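Local coordinates for protein MlnE (Bacillus amyloliquefaciens subsp. plantarum, PDB 5D2E) that serves as the NADP-dependent, B-type ketoreductase region of a polyketide synthase, probably reducing beta-keto groups of intermediates on the macrolactin assembly line, at residues H36-V41 and A496-D501; E379-K384 and Y421-G426; N448-D453 and E473-Q478. One frame throughout, in Å; residues are numbered along the deposited sequence.

Interaction 1. Residues H36-V41 and A496-D501; sequences HLYEMV and AVISGD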
loop_
_atom_site.group_PDB
_atom_site.type_symbol
_atom_site.label_atom_id
_atom_site.label_comp_id
_atom_site.label_asym_id
_atom_site.label_seq_id
_atom_site.Cartn_x
_atom_site.Cartn_y
_atom_site.Cartn_z
ATOM N N HIS A 36 -16.872 3.957 -11.232
ATOM C CA HIS A 36 -15.925 3.701 -12.314
ATOM C C HIS A 36 -14.715 2.858 -11.766
ATOM O O HIS A 36 -14.279 3.057 -10.616
ATOM C CB HIS A 36 -15.452 5.057 -12.860
ATOM C CG HIS A 36 -16.517 6.116 -12.901
ATOM N ND1 HIS A 36 -17.391 6.254 -13.966
ATOM C CD2 HIS A 36 -16.845 7.093 -12.013
ATOM C CE1 HIS A 36 -18.230 7.248 -13.713
ATOM N NE2 HIS A 36 -17.915 7.786 -12.544
ATOM N N LEU A 37 -14.234 1.906 -12.572
ATOM C CA LEU A 37 -13.042 1.141 -12.247
ATOM C C LEU A 37 -11.831 1.702 -12.996
ATOM O O LEU A 37 -11.941 2.148 -14.143
ATOM C CB LEU A 37 -13.224 -0.291 -12.601
ATOM C CG LEU A 37 -14.422 -1.081 -12.120
ATOM C CD1 LEU A 37 -14.096 -2.543 -12.392
ATOM C CD2 LEU A 37 -14.701 -0.916 -10.664
ATOM N N TYR A 38 -10.697 1.733 -12.295
ATOM C CA TYR A 38 -9.458 2.278 -12.768
ATOM C C TYR A 38 -8.298 1.252 -12.551
ATOM O O TYR A 38 -8.320 0.440 -11.650
ATOM C CB TYR A 38 -9.121 3.578 -12.005
ATOM C CG TYR A 38 -10.146 4.640 -12.223
ATOM C CD1 TYR A 38 -11.354 4.599 -11.541
ATOM C CD2 TYR A 38 -9.941 5.638 -13.101
ATOM C CE1 TYR A 38 -12.317 5.547 -11.751
ATOM C CE2 TYR A 38 -10.895 6.608 -13.332
ATOM C CZ TYR A 38 -12.079 6.560 -12.650
ATOM O OH TYR A 38 -13.040 7.513 -12.879
ATOM N N GLU A 39 -7.307 1.322 -13.432
ATOM C CA GLU A 39 -6.115 0.508 -13.347
ATOM C C GLU A 39 -4.905 1.376 -13.625
ATOM O O GLU A 39 -4.980 2.428 -14.300
ATOM C CB GLU A 39 -6.169 -0.713 -14.304
ATOM C CG GLU A 39 -6.189 -0.323 -15.760
ATOM C CD GLU A 39 -6.648 -1.431 -16.709
ATOM O OE1 GLU A 39 -6.580 -2.609 -16.346
ATOM O OE2 GLU A 39 -7.164 -1.076 -17.817
ATOM N N MET A 40 -3.748 0.898 -13.139
ATOM C CA MET A 40 -2.507 1.597 -13.386
ATOM C C MET A 40 -2.091 1.433 -14.832
ATOM O O MET A 40 -2.113 0.330 -15.374
ATOM C CB MET A 40 -1.425 1.068 -12.468
ATOM C CG MET A 40 -1.667 1.432 -11.020
ATOM S SD MET A 40 -1.526 3.198 -10.828
ATOM C CE MET A 40 -1.778 3.249 -9.028
ATOM N N VAL A 41 -1.734 2.528 -15.470
ATOM C CA VAL A 41 -1.222 2.483 -16.821
ATOM C C VAL A 41 0.157 3.120 -16.766
ATOM O O VAL A 41 0.318 4.231 -16.265
ATOM C CB VAL A 41 -2.119 3.308 -17.797
ATOM C CG1 VAL A 41 -1.545 3.306 -19.212
ATOM C CG2 VAL A 41 -3.556 2.800 -17.806
ATOM N N ALA A 496 -8.791 0.101 -8.790
ATOM C CA ALA A 496 -9.326 1.152 -7.944
ATOM C C ALA A 496 -10.784 1.458 -8.339
ATOM O O ALA A 496 -11.120 1.558 -9.493
ATOM C CB ALA A 496 -8.545 2.389 -8.048
ATOM N N VAL A 497 -11.604 1.661 -7.320
ATOM C CA VAL A 497 -13.014 1.979 -7.499
ATOM C C VAL A 497 -13.180 3.396 -7.004
ATOM O O VAL A 497 -12.810 3.689 -5.879
ATOM C CB VAL A 497 -13.940 1.029 -6.737
ATOM C CG1 VAL A 497 -15.402 1.475 -6.956
ATOM C CG2 VAL A 497 -13.784 -0.453 -7.125
ATOM N N ILE A 498 -13.636 4.285 -7.884
ATOM C CA ILE A 498 -13.875 5.674 -7.576
ATOM C C ILE A 498 -15.353 6.042 -7.937
ATOM O O ILE A 498 -15.835 5.783 -9.046
ATOM C CB ILE A 498 -12.905 6.610 -8.297
ATOM C CG1 ILE A 498 -11.446 6.094 -8.152
ATOM C CG2 ILE A 498 -13.007 7.998 -7.684
ATOM C CD1 ILE A 498 -10.477 6.982 -8.859
ATOM N N SER A 499 -16.025 6.638 -6.959
ATOM C CA SER A 499 -17.477 6.945 -7.017
ATOM C C SER A 499 -17.667 8.481 -7.126
ATOM O O SER A 499 -17.226 9.241 -6.251
ATOM C CB SER A 499 -18.155 6.356 -5.779
ATOM O OG SER A 499 -19.518 6.727 -5.729
ATOM N N GLY A 500 -18.284 8.903 -8.217
ATOM C CA GLY A 500 -18.540 10.307 -8.497
ATOM C C GLY A 500 -18.674 10.629 -9.972
ATOM O O GLY A 500 -18.914 9.743 -10.813
ATOM N N ASP A 501 -18.415 11.888 -10.311
ATOM C CA ASP A 501 -18.512 12.337 -11.699
ATOM C C ASP A 501 -17.230 12.065 -12.447
ATOM O O ASP A 501 -16.149 12.469 -11.978
ATOM C CB ASP A 501 -18.774 13.843 -11.771
ATOM C CG ASP A 501 -18.715 14.364 -13.204
ATOM O OD1 ASP A 501 -19.651 14.060 -13.980
ATOM O OD2 ASP A 501 -17.720 15.028 -13.568
#
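His-36, Leu-37 and Tyr-38 pair with Ile-498, Val-497 and Ala-496 as an antiparallel strand pair that joins strand 35-46 to strand 494-499, the neighbour of strand 443-453. Strand 35-46 also pairs with 249-257, so the contact ties the N-terminal Rossmann-like part to the sheet of the ketoreductase part. The axes of the two short segments come within 4.8 Å, their directions 141° apart, antiparallel with a marked twist. Backbone bonding defines the register: His-36 N meets Ile-498 O at 3.0 Å and Tyr-38 N meets Ala-496 O at 2.8 Å, each bond being returned by its partner residue. Leu-37 and Val-497 form the non-hydrogen-bonded pair between these two.

Apolar contacts occur on both faces. Leu-37 CD2 and Val-497 CG2 touch at 3.7 Å, and both side chains pack on Ala-483. On the other face, Ile-498 runs at about a right angle to Tyr-38; its extended chain (chi2 179°) puts CD1 over the phenol ring in a CH-pi contact, 3.9 Å from the centroid.

A polar side chain also crosses the contact: the imidazole of His-36 donates from NE2 to Gly-500 O at 2.8 Å, the acceptor lying in the ring plane.

Interaction 2. Residues E379-K384 and Y421-G426; sequences EVIAPK and YAFANG. With NAP (NADP nicotinamide-adenine-dinucleotide phosphate), chain B.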
loop_
_atom_site.group_PDB
_atom_site.type_symbol
_atom_site.label_atom_id
_atom_site.label_comp_id
_atom_site.label_asym_id
_atom_site.label_seq_id
_atom_site.Cartn_x
_atom_site.Cartn_y
_atom_site.Cartn_z
ATOM N N GLU A 379 0.233 -0.741 15.037
ATOM C CA GLU A 379 -1.151 -1.195 15.091
ATOM C C GLU A 379 -1.882 -1.104 13.804
ATOM O O GLU A 379 -2.588 -2.028 13.437
ATOM C CB GLU A 379 -1.957 -0.396 16.140
ATOM C CG GLU A 379 -1.534 -0.763 17.539
ATOM C CD GLU A 379 -2.373 0.051 18.523
ATOM O OE1 GLU A 379 -3.610 -0.150 18.531
ATOM O OE2 GLU A 379 -1.818 0.942 19.140
ATOM N N VAL A 380 -1.779 0.016 13.122
ATOM C CA VAL A 380 -2.505 0.194 11.857
ATOM C C VAL A 380 -2.000 -0.750 10.777
ATOM O O VAL A 380 -2.797 -1.254 9.982
ATOM C CB VAL A 380 -2.424 1.643 11.410
ATOM C CG1 VAL A 380 -2.823 1.827 9.967
ATOM C CG2 VAL A 380 -3.235 2.519 12.340
ATOM N N ILE A 381 -0.679 -0.962 10.700
ATOM C CA ILE A 381 -0.156 -1.761 9.603
ATOM C C ILE A 381 -0.285 -3.277 9.839
ATOM O O ILE A 381 -0.228 -4.042 8.855
ATOM C CB ILE A 381 1.317 -1.441 9.225
ATOM C CG1 ILE A 381 2.309 -1.956 10.255
ATOM C CG2 ILE A 381 1.457 0.050 8.936
ATOM C CD1 ILE A 381 3.767 -1.792 9.796
ATOM N N ALA A 382 -0.414 -3.706 11.101
ATOM C CA ALA A 382 -0.346 -5.132 11.419
ATOM C C ALA A 382 -1.243 -6.000 10.543
ATOM O O ALA A 382 -0.764 -6.980 10.016
ATOM C CB ALA A 382 -0.707 -5.368 12.906
ATOM N N PRO A 383 -2.547 -5.665 10.401
ATOM C CA PRO A 383 -3.358 -6.634 9.663
ATOM C C PRO A 383 -3.155 -6.695 8.153
ATOM O O PRO A 383 -3.429 -7.732 7.515
ATOM C CB PRO A 383 -4.788 -6.195 9.952
ATOM C CG PRO A 383 -4.685 -4.744 10.352
ATOM C CD PRO A 383 -3.362 -4.604 11.009
ATOM N N LYS A 384 -2.752 -5.566 7.585
ATOM C CA LYS A 384 -2.648 -5.381 6.142
ATOM C C LYS A 384 -1.216 -5.661 5.622
ATOM O O LYS A 384 -1.021 -5.985 4.477
ATOM C CB LYS A 384 -3.097 -3.963 5.789
ATOM C CG LYS A 384 -4.608 -3.788 5.821
ATOM C CD LYS A 384 -5.031 -2.394 5.707
ATOM C CE LYS A 384 -6.556 -2.241 5.779
ATOM N NZ LYS A 384 -7.227 -2.817 4.608
ATOM N N TYR A 421 -1.841 4.150 7.232
ATOM C CA TYR A 421 -2.982 3.431 6.606
ATOM C C TYR A 421 -2.785 3.336 5.095
ATOM O O TYR A 421 -2.996 2.268 4.493
ATOM C CB TYR A 421 -4.299 4.145 6.950
ATOM C CG TYR A 421 -5.566 3.493 6.463
ATOM C CD1 TYR A 421 -6.080 2.342 7.073
ATOM C CD2 TYR A 421 -6.306 4.077 5.445
ATOM C CE1 TYR A 421 -7.257 1.747 6.628
ATOM C CE2 TYR A 421 -7.500 3.499 5.009
ATOM C CZ TYR A 421 -7.954 2.353 5.602
ATOM O OH TYR A 421 -9.123 1.835 5.139
ATOM N N ALA A 422 -2.401 4.446 4.466
ATOM C CA ALA A 422 -2.147 4.509 3.044
ATOM C C ALA A 422 -1.019 3.529 2.693
ATOM O O ALA A 422 -1.163 2.739 1.758
ATOM C CB ALA A 422 -1.803 5.917 2.636
ATOM N N PHE A 423 0.057 3.531 3.498
ATOM C CA PHE A 423 1.169 2.602 3.316
ATOM C C PHE A 423 0.701 1.138 3.410
ATOM O O PHE A 423 1.056 0.305 2.564
ATOM C CB PHE A 423 2.254 2.875 4.362
ATOM C CG PHE A 423 3.324 1.830 4.410
ATOM C CD1 PHE A 423 4.393 1.910 3.530
ATOM C CD2 PHE A 423 3.228 0.757 5.225
ATOM C CE1 PHE A 423 5.396 0.983 3.532
ATOM C CE2 PHE A 423 4.195 -0.250 5.185
ATOM C CZ PHE A 423 5.295 -0.108 4.350
ATOM N N ALA A 424 -0.031 0.817 4.482
ATOM C CA ALA A 424 -0.465 -0.538 4.719
ATOM C C ALA A 424 -1.307 -1.084 3.510
ATOM O O ALA A 424 -1.108 -2.210 3.038
ATOM C CB ALA A 424 -1.214 -0.641 6.005
ATOM N N ASN A 425 -2.191 -0.259 2.982
ATOM C CA ASN A 425 -3.000 -0.664 1.892
ATOM C C ASN A 425 -2.121 -0.800 0.642
ATOM O O ASN A 425 -2.262 -1.755 -0.119
ATOM C CB ASN A 425 -4.144 0.301 1.694
ATOM C CG ASN A 425 -5.270 0.041 2.728
ATOM O OD1 ASN A 425 -5.929 -0.983 2.671
ATOM N ND2 ASN A 425 -5.397 0.924 3.714
ATOM N N GLY A 426 -1.168 0.127 0.474
ATOM C CA GLY A 426 -0.290 0.111 -0.692
ATOM C C GLY A 426 0.576 -1.138 -0.687
ATOM O O GLY A 426 0.923 -1.669 -1.762
HETATM P PA NAP B . -14.568 -2.398 10.169
HETATM O O1A NAP B . -16.107 -2.541 10.304
HETATM O O2A NAP B . -13.686 -1.891 11.297
HETATM O O5B NAP B . -14.100 -3.910 9.883
HETATM C C5B NAP B . -12.715 -4.228 9.930
HETATM C C4B NAP B . -12.660 -5.463 10.793
HETATM O O4B NAP B . -11.277 -5.864 10.892
HETATM C C3B NAP B . -13.144 -5.262 12.256
HETATM O O3B NAP B . -14.352 -5.993 12.490
HETATM C C2B NAP B . -12.014 -5.852 13.114
HETATM O O2B NAP B . -12.522 -6.652 14.146
HETATM C C1B NAP B . -11.171 -6.628 12.074
HETATM N N9A NAP B . -9.752 -6.713 12.391
HETATM C C8A NAP B . -8.869 -5.672 12.644
HETATM N N7A NAP B . -7.616 -6.151 12.963
HETATM C C5A NAP B . -7.678 -7.492 12.836
HETATM C C6A NAP B . -6.756 -8.591 13.020
HETATM N N6A NAP B . -5.459 -8.284 13.350
HETATM N N1A NAP B . -7.244 -9.905 12.884
HETATM C C2A NAP B . -8.529 -10.128 12.552
HETATM N N3A NAP B . -9.448 -9.140 12.365
HETATM C C4A NAP B . -9.095 -7.857 12.497
HETATM O O3 NAP B . -14.188 -1.543 8.834
HETATM P PN NAP B . -14.917 -1.624 7.386
HETATM O O1N NAP B . -15.534 -0.279 7.048
HETATM O O2N NAP B . -15.609 -2.962 7.352
HETATM O O5D NAP B . -13.720 -1.782 6.310
HETATM C C5D NAP B . -13.233 -3.140 6.105
HETATM C C4D NAP B . -12.000 -3.176 5.192
HETATM O O4D NAP B . -12.203 -2.454 3.986
HETATM C C3D NAP B . -10.821 -2.502 5.906
HETATM O O3D NAP B . -9.659 -3.288 5.708
HETATM C C2D NAP B . -10.714 -1.127 5.274
HETATM O O2D NAP B . -9.365 -0.585 5.345
HETATM C C1D NAP B . -11.272 -1.341 3.837
HETATM N N1N NAP B . -11.870 -0.079 3.331
HETATM C C2N NAP B . -13.087 0.379 3.804
HETATM C C3N NAP B . -13.699 1.570 3.372
HETATM C C7N NAP B . -15.075 2.048 3.912
HETATM O O7N NAP B . -15.547 3.131 3.556
HETATM N N7N NAP B . -15.823 1.319 4.753
HETATM C C4N NAP B . -12.999 2.338 2.430
HETATM C C5N NAP B . -11.747 1.896 1.983
HETATM C C6N NAP B . -11.205 0.674 2.425
HETATM P P2B NAP B . -11.725 -6.968 15.548
HETATM O O1X NAP B . -11.416 -5.653 16.250
HETATM O O2X NAP B . -12.683 -7.914 16.341
HETATM O O3X NAP B . -10.454 -7.659 15.137
#
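Lys-384 NZ is gripped by Asn-425 and by the nicotinamide ribose of NADP. Lys-384 NZ donates to Asn-425 OD1 at 3.0 Å. A second bond runs from Lys-384 NZ to NAP O3D at 2.7 Å, and a weak third goes to O2D. The lysine chain stays extended until a bend at its last torsion (chi4 -68°), which turns NZ toward the sugar hydroxyls.

The separation of Tyr-421 OH and NAP O2D, 2.4 Å, is too short to be taken at face value, but the two evidently meet. Asn-425 ND2 lies over the centre of the tyrosine ring and donates to Tyr-421 O at 2.9 Å, a bent bond from above the carbonyl plane, which helps to set the rotation that turns OD1 to the lysine. Tyr-421 and Asn-425 are four apart, with Lys-384 upstream, consistent with polyketide synthase ketoreductases, where Lys and Asn are exchanged relative to the Tyr-x-x-x-Lys of classical short-chain dehydrogenases.

Behind the polar end, Ala-424 CB meets Lys-384 CB at 3.8 Å, and Ile-381 CG2 comes to CD2 at the edge of the Phe-423 ring, 4.2 Å. The contact sets helix 374-381 and the turn after it against helix 419-437, with helix 141-164 touching both Ile-381 and Phe-423.

Interaction 3. Residues N448-D453 and E473-Q478; sequences NWPLWD and ELLSAQ. With NAP (NADP nicotinamide-adenine-dinucleotide phosphate), chain B.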
loop_
_atom_site.group_PDB
_atom_site.type_symbol
_atom_site.label_atom_id
_atom_site.label_comp_id
_atom_site.label_asym_id
_atom_site.label_seq_id
_atom_site.Cartn_x
_atom_site.Cartn_y
_atom_site.Cartn_z
ATOM N N ASN A 448 -8.747 -1.091 -4.509
ATOM C CA ASN A 448 -8.611 0.151 -3.786
ATOM C C ASN A 448 -10.047 0.794 -3.674
ATOM O O ASN A 448 -10.507 1.555 -4.576
ATOM C CB ASN A 448 -7.735 1.091 -4.502
ATOM C CG ASN A 448 -6.304 0.560 -4.690
ATOM O OD1 ASN A 448 -5.959 0.147 -5.780
ATOM N ND2 ASN A 448 -5.481 0.654 -3.659
ATOM N N TRP A 449 -10.708 0.432 -2.600
ATOM C CA TRP A 449 -12.044 0.978 -2.311
ATOM C C TRP A 449 -12.037 2.448 -1.850
ATOM O O TRP A 449 -11.183 2.848 -1.080
ATOM C CB TRP A 449 -12.653 0.206 -1.178
ATOM C CG TRP A 449 -12.989 -1.202 -1.434
ATOM C CD1 TRP A 449 -12.500 -2.288 -0.735
ATOM C CD2 TRP A 449 -13.897 -1.737 -2.399
ATOM N NE1 TRP A 449 -13.043 -3.414 -1.211
ATOM C CE2 TRP A 449 -13.913 -3.122 -2.226
ATOM C CE3 TRP A 449 -14.728 -1.176 -3.381
ATOM C CZ2 TRP A 449 -14.754 -3.982 -2.984
ATOM C CZ3 TRP A 449 -15.612 -2.033 -4.111
ATOM C CH2 TRP A 449 -15.556 -3.428 -3.952
ATOM N N PRO A 450 -12.989 3.246 -2.335
ATOM C CA PRO A 450 -13.248 4.535 -1.766
ATOM C C PRO A 450 -14.144 4.376 -0.518
ATOM O O PRO A 450 -14.420 3.241 -0.075
ATOM C CB PRO A 450 -13.969 5.232 -2.896
ATOM C CG PRO A 450 -14.871 4.141 -3.373
ATOM C CD PRO A 450 -14.100 2.843 -3.194
ATOM N N LEU A 451 -14.574 5.510 0.056
ATOM C CA LEU A 451 -15.525 5.494 1.208
ATOM C C LEU A 451 -16.883 4.979 0.782
ATOM O O LEU A 451 -17.419 5.370 -0.276
ATOM C CB LEU A 451 -15.728 6.886 1.804
ATOM C CG LEU A 451 -14.604 7.292 2.710
ATOM C CD1 LEU A 451 -14.775 8.779 3.061
ATOM C CD2 LEU A 451 -14.587 6.377 3.934
ATOM N N TRP A 452 -17.353 4.026 1.541
ATOM C CA TRP A 452 -18.649 3.424 1.313
ATOM C C TRP A 452 -19.701 4.071 2.259
ATOM O O TRP A 452 -19.369 4.529 3.335
ATOM C CB TRP A 452 -18.673 1.994 1.691
ATOM C CG TRP A 452 -17.918 1.048 0.864
ATOM C CD1 TRP A 452 -16.578 1.046 0.668
ATOM C CD2 TRP A 452 -18.439 -0.095 0.194
ATOM N NE1 TRP A 452 -16.229 -0.020 -0.124
ATOM C CE2 TRP A 452 -17.343 -0.764 -0.402
ATOM C CE3 TRP A 452 -19.722 -0.647 0.051
ATOM C CZ2 TRP A 452 -17.494 -1.939 -1.132
ATOM C CZ3 TRP A 452 -19.873 -1.822 -0.666
ATOM C CH2 TRP A 452 -18.765 -2.461 -1.257
ATOM N N ASP A 453 -20.937 4.064 1.785
ATOM C CA ASP A 453 -22.166 4.364 2.557
ATOM C C ASP A 453 -22.746 2.981 2.948
ATOM O O ASP A 453 -23.691 2.496 2.329
ATOM C CB ASP A 453 -23.097 5.128 1.605
ATOM C CG ASP A 453 -24.374 5.599 2.241
ATOM O OD1 ASP A 453 -24.420 5.745 3.469
ATOM O OD2 ASP A 453 -25.316 5.860 1.464
ATOM N N GLU A 473 -18.688 11.012 -4.444
ATOM C CA GLU A 473 -19.870 10.574 -3.747
ATOM C C GLU A 473 -19.516 9.323 -3.010
ATOM O O GLU A 473 -18.618 8.610 -3.421
ATOM C CB GLU A 473 -20.978 10.245 -4.744
ATOM C CG GLU A 473 -21.586 11.491 -5.368
ATOM C CD GLU A 473 -22.620 11.175 -6.439
ATOM O OE1 GLU A 473 -23.537 10.348 -6.190
ATOM O OE2 GLU A 473 -22.498 11.761 -7.537
ATOM N N LEU A 474 -20.252 9.018 -1.962
ATOM C CA LEU A 474 -20.102 7.778 -1.273
ATOM C C LEU A 474 -20.504 6.632 -2.202
ATOM O O LEU A 474 -21.360 6.776 -3.077
ATOM C CB LEU A 474 -20.949 7.752 0.002
ATOM C CG LEU A 474 -20.566 8.667 1.163
ATOM C CD1 LEU A 474 -21.674 8.659 2.214
ATOM C CD2 LEU A 474 -19.267 8.246 1.808
ATOM N N LEU A 475 -19.847 5.498 -2.022
ATOM C CA LEU A 475 -20.164 4.304 -2.777
ATOM C C LEU A 475 -21.300 3.554 -2.050
ATOM O O LEU A 475 -21.156 3.160 -0.916
ATOM C CB LEU A 475 -18.906 3.411 -2.866
ATOM C CG LEU A 475 -18.982 2.069 -3.608
ATOM C CD1 LEU A 475 -19.275 2.293 -5.065
ATOM C CD2 LEU A 475 -17.667 1.289 -3.452
ATOM N N SER A 476 -22.419 3.322 -2.723
ATOM C CA SER A 476 -23.520 2.617 -2.085
ATOM C C SER A 476 -23.205 1.145 -2.035
ATOM O O SER A 476 -22.417 0.647 -2.852
ATOM C CB SER A 476 -24.824 2.845 -2.898
ATOM O OG SER A 476 -24.850 2.155 -4.141
ATOM N N ALA A 477 -23.846 0.436 -1.110
ATOM C CA ALA A 477 -23.695 -1.005 -0.965
ATOM C C ALA A 477 -23.817 -1.767 -2.275
ATOM O O ALA A 477 -22.984 -2.616 -2.594
ATOM C CB ALA A 477 -24.722 -1.551 0.027
ATOM N N GLN A 478 -24.872 -1.504 -3.034
ATOM C CA GLN A 478 -25.077 -2.201 -4.289
ATOM C C GLN A 478 -24.050 -1.871 -5.360
ATOM O O GLN A 478 -23.653 -2.712 -6.106
ATOM C CB GLN A 478 -26.496 -1.935 -4.833
ATOM C CG GLN A 478 -27.550 -2.711 -4.019
ATOM C CD GLN A 478 -27.318 -4.212 -4.108
ATOM O OE1 GLN A 478 -27.219 -4.767 -5.207
ATOM N NE2 GLN A 478 -27.181 -4.860 -2.976
HETATM P PA NAP B . -14.568 -2.398 10.169
HETATM O O1A NAP B . -16.107 -2.541 10.304
HETATM O O2A NAP B . -13.686 -1.891 11.297
HETATM O O5B NAP B . -14.100 -3.910 9.883
HETATM C C5B NAP B . -12.715 -4.228 9.930
HETATM C C4B NAP B . -12.660 -5.463 10.793
HETATM O O4B NAP B . -11.277 -5.864 10.892
HETATM C C3B NAP B . -13.144 -5.262 12.256
HETATM O O3B NAP B . -14.352 -5.993 12.490
HETATM C C2B NAP B . -12.014 -5.852 13.114
HETATM O O2B NAP B . -12.522 -6.652 14.146
HETATM C C1B NAP B . -11.171 -6.628 12.074
HETATM N N9A NAP B . -9.752 -6.713 12.391
HETATM C C8A NAP B . -8.869 -5.672 12.644
HETATM N N7A NAP B . -7.616 -6.151 12.963
HETATM C C5A NAP B . -7.678 -7.492 12.836
HETATM C C6A NAP B . -6.756 -8.591 13.020
HETATM N N6A NAP B . -5.459 -8.284 13.350
HETATM N N1A NAP B . -7.244 -9.905 12.884
HETATM C C2A NAP B . -8.529 -10.128 12.552
HETATM N N3A NAP B . -9.448 -9.140 12.365
HETATM C C4A NAP B . -9.095 -7.857 12.497
HETATM O O3 NAP B . -14.188 -1.543 8.834
HETATM P PN NAP B . -14.917 -1.624 7.386
HETATM O O1N NAP B . -15.534 -0.279 7.048
HETATM O O2N NAP B . -15.609 -2.962 7.352
HETATM O O5D NAP B . -13.720 -1.782 6.310
HETATM C C5D NAP B . -13.233 -3.140 6.105
HETATM C C4D NAP B . -12.000 -3.176 5.192
HETATM O O4D NAP B . -12.203 -2.454 3.986
HETATM C C3D NAP B . -10.821 -2.502 5.906
HETATM O O3D NAP B . -9.659 -3.288 5.708
HETATM C C2D NAP B . -10.714 -1.127 5.274
HETATM O O2D NAP B . -9.365 -0.585 5.345
HETATM C C1D NAP B . -11.272 -1.341 3.837
HETATM N N1N NAP B . -11.870 -0.079 3.331
HETATM C C2N NAP B . -13.087 0.379 3.804
HETATM C C3N NAP B . -13.699 1.570 3.372
HETATM C C7N NAP B . -15.075 2.048 3.912
HETATM O O7N NAP B . -15.547 3.131 3.556
HETATM N N7N NAP B . -15.823 1.319 4.753
HETATM C C4N NAP B . -12.999 2.338 2.430
HETATM C C5N NAP B . -11.747 1.896 1.983
HETATM C C6N NAP B . -11.205 0.674 2.425
HETATM P P2B NAP B . -11.725 -6.968 15.548
HETATM O O1X NAP B . -11.416 -5.653 16.250
HETATM O O2X NAP B . -12.683 -7.914 16.341
HETATM O O3X NAP B . -10.454 -7.659 15.137
HETATM O O HOH W 1 -16.532 7.528 -2.029
HETATM O O HOH W 2 -25.565 2.010 0.539
#
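Leu-475 packs against Trp-452 and is bonded through its backbone to the residues on both sides of it. Leu-475 N donates to Leu-451 O at 3.0 Å, and Asp-453 N donates to Leu-475 O at 2.9 Å. Both bonds are nearly straight at hydrogen, 170° and 171°, and they define a short parallel bridge at the end of strand 443-453. Beyond it, a water links Asp-453 O, at 2.6 Å, to Ala-477 N. The helix that starts here is capped by Ser-476, whose OG accepts from Ala-479 N.

The apolar part centres on one methyl group. Because CG of Leu-475 stands anti to the backbone N (chi1 179°), the side chain runs alongside Trp-452 and its CD2 lies over the indole face, 3.9 Å from the centroid of the five-membered ring, a CH-pi contact. Leu-475 CD2 also reaches Trp-449 CE3 at 3.8 Å and touches the Pro-450 ring, so this methyl meets three side chains. Leu-474 adds a more exposed contact, its CD2 meeting Leu-451 CB at 3.8 Å. The indole of Trp-452 also sets its CZ2 over the face of Trp-449, toward the rim, and packs on Leu-285, Leu-288 and Phe-289 of helix 284-296.

The cofactor is met by backbone atoms: Trp-452 N donates to the nicotinamide carboxamide oxygen O7N of NADP at 2.9 Å, and Pro-450 O stands 3.0 Å from C4N, the carbon that carries hydride in NADPH. A backbone amide just after the interruption of strand 443-453, bonding the carboxamide and so helping to fix how the nicotinamide ring is turned, is characteristic of the Rossmann-type cofactor site of short-chain dehydrogenases and the related ketoreductases.

Overall arrangement
Interactions 2 and 3 approach the same NADP molecule from different parts of the ketoreductase domain: 379-384 and 421-426 hold the nicotinamide ribose, while 448-453 engages the carboxamide. Their centres are 19 Å apart and their nearest atoms about 5 Å, so the cofactor bridges them without direct touch. Interaction 1 lies further out, with the Val-497 side chain about 9 Å from NADP, but it joins interaction 3 directly: Val-497 N is 3.0 Å from Asn-448 O and Ser-499 O is 2.9 Å from Glu-473 N, both probable hydrogen bonds. Strand 494-499 thus connects the nicotinamide-binding strand to strand 35-46, whereas interactions 1 and 2 stay about 9 Å apart at their nearest atoms.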